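Long-range contact in nucleoporin NUP82 (Saccharomyces cerevisiae, PDB 3PBP), which serves as a structural component of the nuclear pore complex, this N-terminal domain carrying the region that interacts with NUP116: residues Leu57-His70 against Leu82-Pro94. The protein carries 1 engineered substitution. Residues are numbered along the deposited sequence; the frame is centred on the assembly and turned at random.
Sequences LNFSRHLVLDDTFH and LFNDNEIFVMEVP
F69 lies against N84. N84 CB sits 3.9 Å from the centroid of the F69 ring, over the middle of one face. The N84 amide runs alongside, its plane turned 34° from the ring. N84 OD1 is turned back into its own turn, where it accepts from the backbone N of N86 and of E87, which fixes the amide. L82 C and F89 CE1 lie at the F69 ring edge. With an alanine at F69, N84 would probably lose the ring it lies against, and a gap would open beside L82 and F89.

The next residue, H70, begins a strand. H70 N donates to F83 O at 2.7 Å, and F83 N returns a bond to H70 O at 2.9 Å. H70 CB rests over the F83 ring, while the imidazole slides past it with little overlap.

Most of the tightly packed part is apolar. L63 CD2 lies over one face of F89, 3.5 Å from F89 CD1. L63 CG is anti to the backbone N (chi1 167°), which brings both methyls to that ring. M91, a selenomethionine, lays SE over a face of F59, 3.8 Å from F59 CG, a Met-aromatic contact. The solvent side is looser: exposed T68 brings CG2 near N84 CB, at 4.2 Å, and H62 turns its NE2 to D107.

The 57-70 segment links two neighbouring four-stranded antiparallel sheets, as between successive blades of a beta-propeller. Two backbone bonds set the register at H70 and F83; the rest of the join probably depends on shape and apolar burial more than on charge.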
# COMPACT_ATOMS: atom_id res chain seq x y z
N LEU A 57 15.42 -27.65 13.01
CA LEU A 57 14.29 -28.29 12.37
C LEU A 57 14.55 -28.22 10.88
O LEU A 57 14.28 -27.21 10.25
CB LEU A 57 12.99 -27.56 12.69
CG LEU A 57 11.80 -28.10 11.89
CD1 LEU A 57 11.60 -29.58 12.24
CD2 LEU A 57 10.55 -27.29 12.19
N ASN A 58 15.09 -29.30 10.34
CA ASN A 58 15.39 -29.39 8.92
C ASN A 58 14.08 -29.50 8.16
O ASN A 58 13.28 -30.40 8.43
CB ASN A 58 16.25 -30.62 8.64
CG ASN A 58 16.68 -30.69 7.20
OD1 ASN A 58 15.86 -30.88 6.30
ND2 ASN A 58 17.98 -30.54 6.96
N PHE A 59 13.85 -28.59 7.21
CA PHE A 59 12.62 -28.61 6.45
C PHE A 59 12.79 -28.94 4.97
O PHE A 59 11.87 -28.73 4.19
CB PHE A 59 11.87 -27.28 6.62
CG PHE A 59 12.66 -26.07 6.21
CD1 PHE A 59 12.68 -25.65 4.88
CD2 PHE A 59 13.39 -25.33 7.15
CE1 PHE A 59 13.41 -24.52 4.49
CE2 PHE A 59 14.11 -24.20 6.77
CZ PHE A 59 14.12 -23.79 5.44
N SER A 60 13.96 -29.47 4.60
CA SER A 60 14.25 -29.85 3.21
C SER A 60 13.14 -30.74 2.67
O SER A 60 12.77 -30.65 1.50
CB SER A 60 15.56 -30.62 3.13
OG SER A 60 16.64 -29.85 3.64
N ARG A 61 12.63 -31.60 3.53
CA ARG A 61 11.57 -32.52 3.17
C ARG A 61 10.32 -31.78 2.68
O ARG A 61 9.53 -32.33 1.94
CB ARG A 61 11.20 -33.38 4.37
CG ARG A 61 10.51 -34.69 4.02
CD ARG A 61 9.27 -34.88 4.86
NE ARG A 61 9.52 -34.59 6.26
CZ ARG A 61 8.57 -34.57 7.20
NH1 ARG A 61 7.31 -34.83 6.86
NH2 ARG A 61 8.88 -34.29 8.47
N HIS A 62 10.16 -30.54 3.12
CA HIS A 62 9.00 -29.73 2.74
C HIS A 62 9.32 -28.63 1.75
O HIS A 62 8.45 -28.21 0.98
CB HIS A 62 8.37 -29.12 3.98
CG HIS A 62 7.76 -30.13 4.90
ND1 HIS A 62 6.59 -30.79 4.61
CD2 HIS A 62 8.17 -30.60 6.10
CE1 HIS A 62 6.30 -31.63 5.58
NE2 HIS A 62 7.25 -31.54 6.50
N LEU A 63 10.56 -28.15 1.77
CA LEU A 63 10.97 -27.09 0.87
C LEU A 63 12.48 -26.94 0.82
O LEU A 63 13.15 -26.91 1.85
CB LEU A 63 10.36 -25.74 1.30
CG LEU A 63 10.93 -24.46 0.66
CD1 LEU A 63 10.66 -24.43 -0.83
CD2 LEU A 63 10.30 -23.25 1.32
N VAL A 64 12.99 -26.87 -0.40
CA VAL A 64 14.42 -26.67 -0.62
C VAL A 64 14.44 -25.26 -1.19
O VAL A 64 13.77 -24.98 -2.18
CB VAL A 64 14.99 -27.68 -1.64
CG1 VAL A 64 16.40 -27.27 -2.03
CG2 VAL A 64 15.00 -29.08 -1.06
N LEU A 65 15.20 -24.37 -0.56
CA LEU A 65 15.24 -23.00 -1.03
C LEU A 65 16.25 -22.79 -2.16
O LEU A 65 17.18 -23.58 -2.32
CB LEU A 65 15.60 -22.05 0.13
CG LEU A 65 14.64 -21.93 1.31
CD1 LEU A 65 15.27 -21.05 2.37
CD2 LEU A 65 13.30 -21.37 0.84
N ASP A 66 16.03 -21.74 -2.96
CA ASP A 66 16.95 -21.35 -4.03
C ASP A 66 17.10 -19.85 -3.83
O ASP A 66 16.27 -19.24 -3.15
CB ASP A 66 16.41 -21.73 -5.43
CG ASP A 66 15.15 -20.97 -5.83
OD1 ASP A 66 15.20 -19.72 -5.92
OD2 ASP A 66 14.11 -21.62 -6.07
N ASP A 67 18.15 -19.24 -4.37
CA ASP A 67 18.37 -17.81 -4.16
C ASP A 67 17.26 -16.87 -4.62
O ASP A 67 17.35 -15.66 -4.42
CB ASP A 67 19.68 -17.36 -4.81
CG ASP A 67 20.86 -18.20 -4.35
OD1 ASP A 67 20.88 -18.59 -3.16
OD2 ASP A 67 21.77 -18.46 -5.18
N THR A 68 16.22 -17.43 -5.24
CA THR A 68 15.09 -16.64 -5.72
C THR A 68 14.05 -16.37 -4.63
O THR A 68 13.26 -15.42 -4.73
CB THR A 68 14.40 -17.36 -6.91
OG1 THR A 68 15.26 -17.29 -8.05
CG2 THR A 68 13.05 -16.70 -7.25
N PHE A 69 14.06 -17.20 -3.60
CA PHE A 69 13.12 -17.06 -2.49
C PHE A 69 13.44 -15.88 -1.58
O PHE A 69 14.60 -15.50 -1.41
CB PHE A 69 13.10 -18.33 -1.63
CG PHE A 69 12.16 -19.38 -2.11
CD1 PHE A 69 12.42 -20.08 -3.28
CD2 PHE A 69 11.00 -19.65 -1.40
CE1 PHE A 69 11.51 -21.04 -3.75
CE2 PHE A 69 10.08 -20.61 -1.86
CZ PHE A 69 10.34 -21.30 -3.04
N HIS A 70 12.40 -15.30 -0.99
CA HIS A 70 12.53 -14.23 -0.01
C HIS A 70 11.95 -14.85 1.26
O HIS A 70 11.03 -15.68 1.17
CB HIS A 70 11.67 -13.02 -0.36
CG HIS A 70 12.10 -12.28 -1.58
ND1 HIS A 70 12.01 -12.81 -2.85
CD2 HIS A 70 12.55 -11.01 -1.74
CE1 HIS A 70 12.38 -11.90 -3.74
NE2 HIS A 70 12.71 -10.80 -3.09
N LEU A 82 8.25 -17.96 3.77
CA LEU A 82 9.20 -18.15 2.68
C LEU A 82 8.40 -18.17 1.39
O LEU A 82 7.41 -18.92 1.26
CB LEU A 82 9.97 -19.47 2.88
CG LEU A 82 10.53 -19.65 4.31
CD1 LEU A 82 9.43 -20.25 5.17
CD2 LEU A 82 11.75 -20.54 4.33
N PHE A 83 8.81 -17.34 0.43
CA PHE A 83 8.08 -17.25 -0.83
C PHE A 83 8.91 -16.82 -2.03
O PHE A 83 10.00 -16.26 -1.90
CB PHE A 83 6.91 -16.27 -0.69
CG PHE A 83 7.35 -14.84 -0.47
CD1 PHE A 83 7.72 -14.39 0.80
CD2 PHE A 83 7.42 -13.95 -1.54
CE1 PHE A 83 8.15 -13.06 1.00
CE2 PHE A 83 7.85 -12.63 -1.35
CZ PHE A 83 8.22 -12.19 -0.08
N ASN A 84 8.36 -17.08 -3.21
CA ASN A 84 8.98 -16.69 -4.45
C ASN A 84 7.85 -16.11 -5.31
O ASN A 84 6.80 -15.73 -4.78
CB ASN A 84 9.66 -17.87 -5.15
CG ASN A 84 8.70 -19.02 -5.47
OD1 ASN A 84 7.49 -18.95 -5.22
ND2 ASN A 84 9.25 -20.09 -6.04
N ASP A 85 8.05 -16.03 -6.61
CA ASP A 85 7.01 -15.46 -7.47
C ASP A 85 5.83 -16.41 -7.67
O ASP A 85 4.79 -16.01 -8.21
CB ASP A 85 7.62 -15.10 -8.82
CG ASP A 85 8.20 -16.30 -9.54
OD1 ASP A 85 9.03 -17.02 -8.93
OD2 ASP A 85 7.84 -16.52 -10.71
N ASN A 86 5.97 -17.64 -7.21
CA ASN A 86 4.92 -18.60 -7.44
C ASN A 86 4.22 -19.17 -6.22
O ASN A 86 3.02 -19.43 -6.26
CB ASN A 86 5.49 -19.74 -8.30
CG ASN A 86 4.48 -20.84 -8.58
OD1 ASN A 86 4.23 -21.70 -7.73
ND2 ASN A 86 3.87 -20.80 -9.76
N GLU A 87 4.96 -19.38 -5.14
CA GLU A 87 4.34 -19.95 -3.96
C GLU A 87 4.75 -19.30 -2.64
O GLU A 87 5.74 -18.57 -2.56
CB GLU A 87 4.62 -21.46 -3.93
CG GLU A 87 6.10 -21.82 -3.85
CD GLU A 87 6.33 -23.31 -4.08
OE1 GLU A 87 5.42 -24.11 -3.76
OE2 GLU A 87 7.43 -23.68 -4.58
N ILE A 88 3.97 -19.59 -1.60
CA ILE A 88 4.19 -19.06 -0.25
C ILE A 88 4.13 -20.18 0.80
O ILE A 88 3.22 -21.01 0.79
CB ILE A 88 3.09 -18.02 0.12
CG1 ILE A 88 3.08 -16.86 -0.88
CG2 ILE A 88 3.31 -17.51 1.54
CD1 ILE A 88 1.90 -15.89 -0.70
N PHE A 89 5.10 -20.18 1.71
CA PHE A 89 5.12 -21.15 2.80
C PHE A 89 5.13 -20.40 4.12
O PHE A 89 5.77 -19.35 4.23
CB PHE A 89 6.37 -22.03 2.79
CG PHE A 89 6.45 -22.98 1.64
CD1 PHE A 89 6.95 -22.56 0.40
CD2 PHE A 89 6.07 -24.30 1.81
CE1 PHE A 89 7.06 -23.45 -0.67
CE2 PHE A 89 6.18 -25.20 0.75
CZ PHE A 89 6.68 -24.78 -0.49
N VAL A 90 4.45 -20.92 5.13
CA VAL A 90 4.47 -20.29 6.44
C VAL A 90 4.80 -21.37 7.46
O VAL A 90 4.07 -22.35 7.62
CB VAL A 90 3.14 -19.62 6.78
CG1 VAL A 90 3.17 -19.11 8.21
CG2 VAL A 90 2.91 -18.46 5.83
N MSE A 91 5.94 -21.19 8.14
CA MSE A 91 6.40 -22.13 9.15
C MSE A 91 6.46 -21.54 10.53
O MSE A 91 6.76 -20.36 10.71
CB MSE A 91 7.77 -22.65 8.76
CG MSE A 91 7.72 -23.57 7.58
SE MSE A 91 9.48 -24.08 6.96
CE MSE A 91 9.07 -24.40 5.09
N GLU A 92 6.19 -22.38 11.52
CA GLU A 92 6.20 -21.98 12.91
C GLU A 92 7.54 -22.31 13.54
O GLU A 92 7.96 -23.46 13.53
CB GLU A 92 5.08 -22.72 13.64
CG GLU A 92 4.85 -22.30 15.07
CD GLU A 92 3.63 -22.97 15.68
OE1 GLU A 92 3.68 -24.19 15.95
OE2 GLU A 92 2.61 -22.27 15.89
N VAL A 93 8.24 -21.30 14.06
CA VAL A 93 9.52 -21.55 14.73
C VAL A 93 9.16 -22.34 16.00
O VAL A 93 8.38 -21.86 16.82
CB VAL A 93 10.22 -20.24 15.12
CG1 VAL A 93 11.46 -20.55 15.91
CG2 VAL A 93 10.58 -19.47 13.88
N PRO A 94 9.72 -23.55 16.16
CA PRO A 94 9.44 -24.42 17.31
C PRO A 94 9.92 -23.95 18.68
O PRO A 94 10.52 -24.72 19.42
CB PRO A 94 10.10 -25.74 16.91
CG PRO A 94 10.26 -25.62 15.41
CD PRO A 94 10.65 -24.20 15.25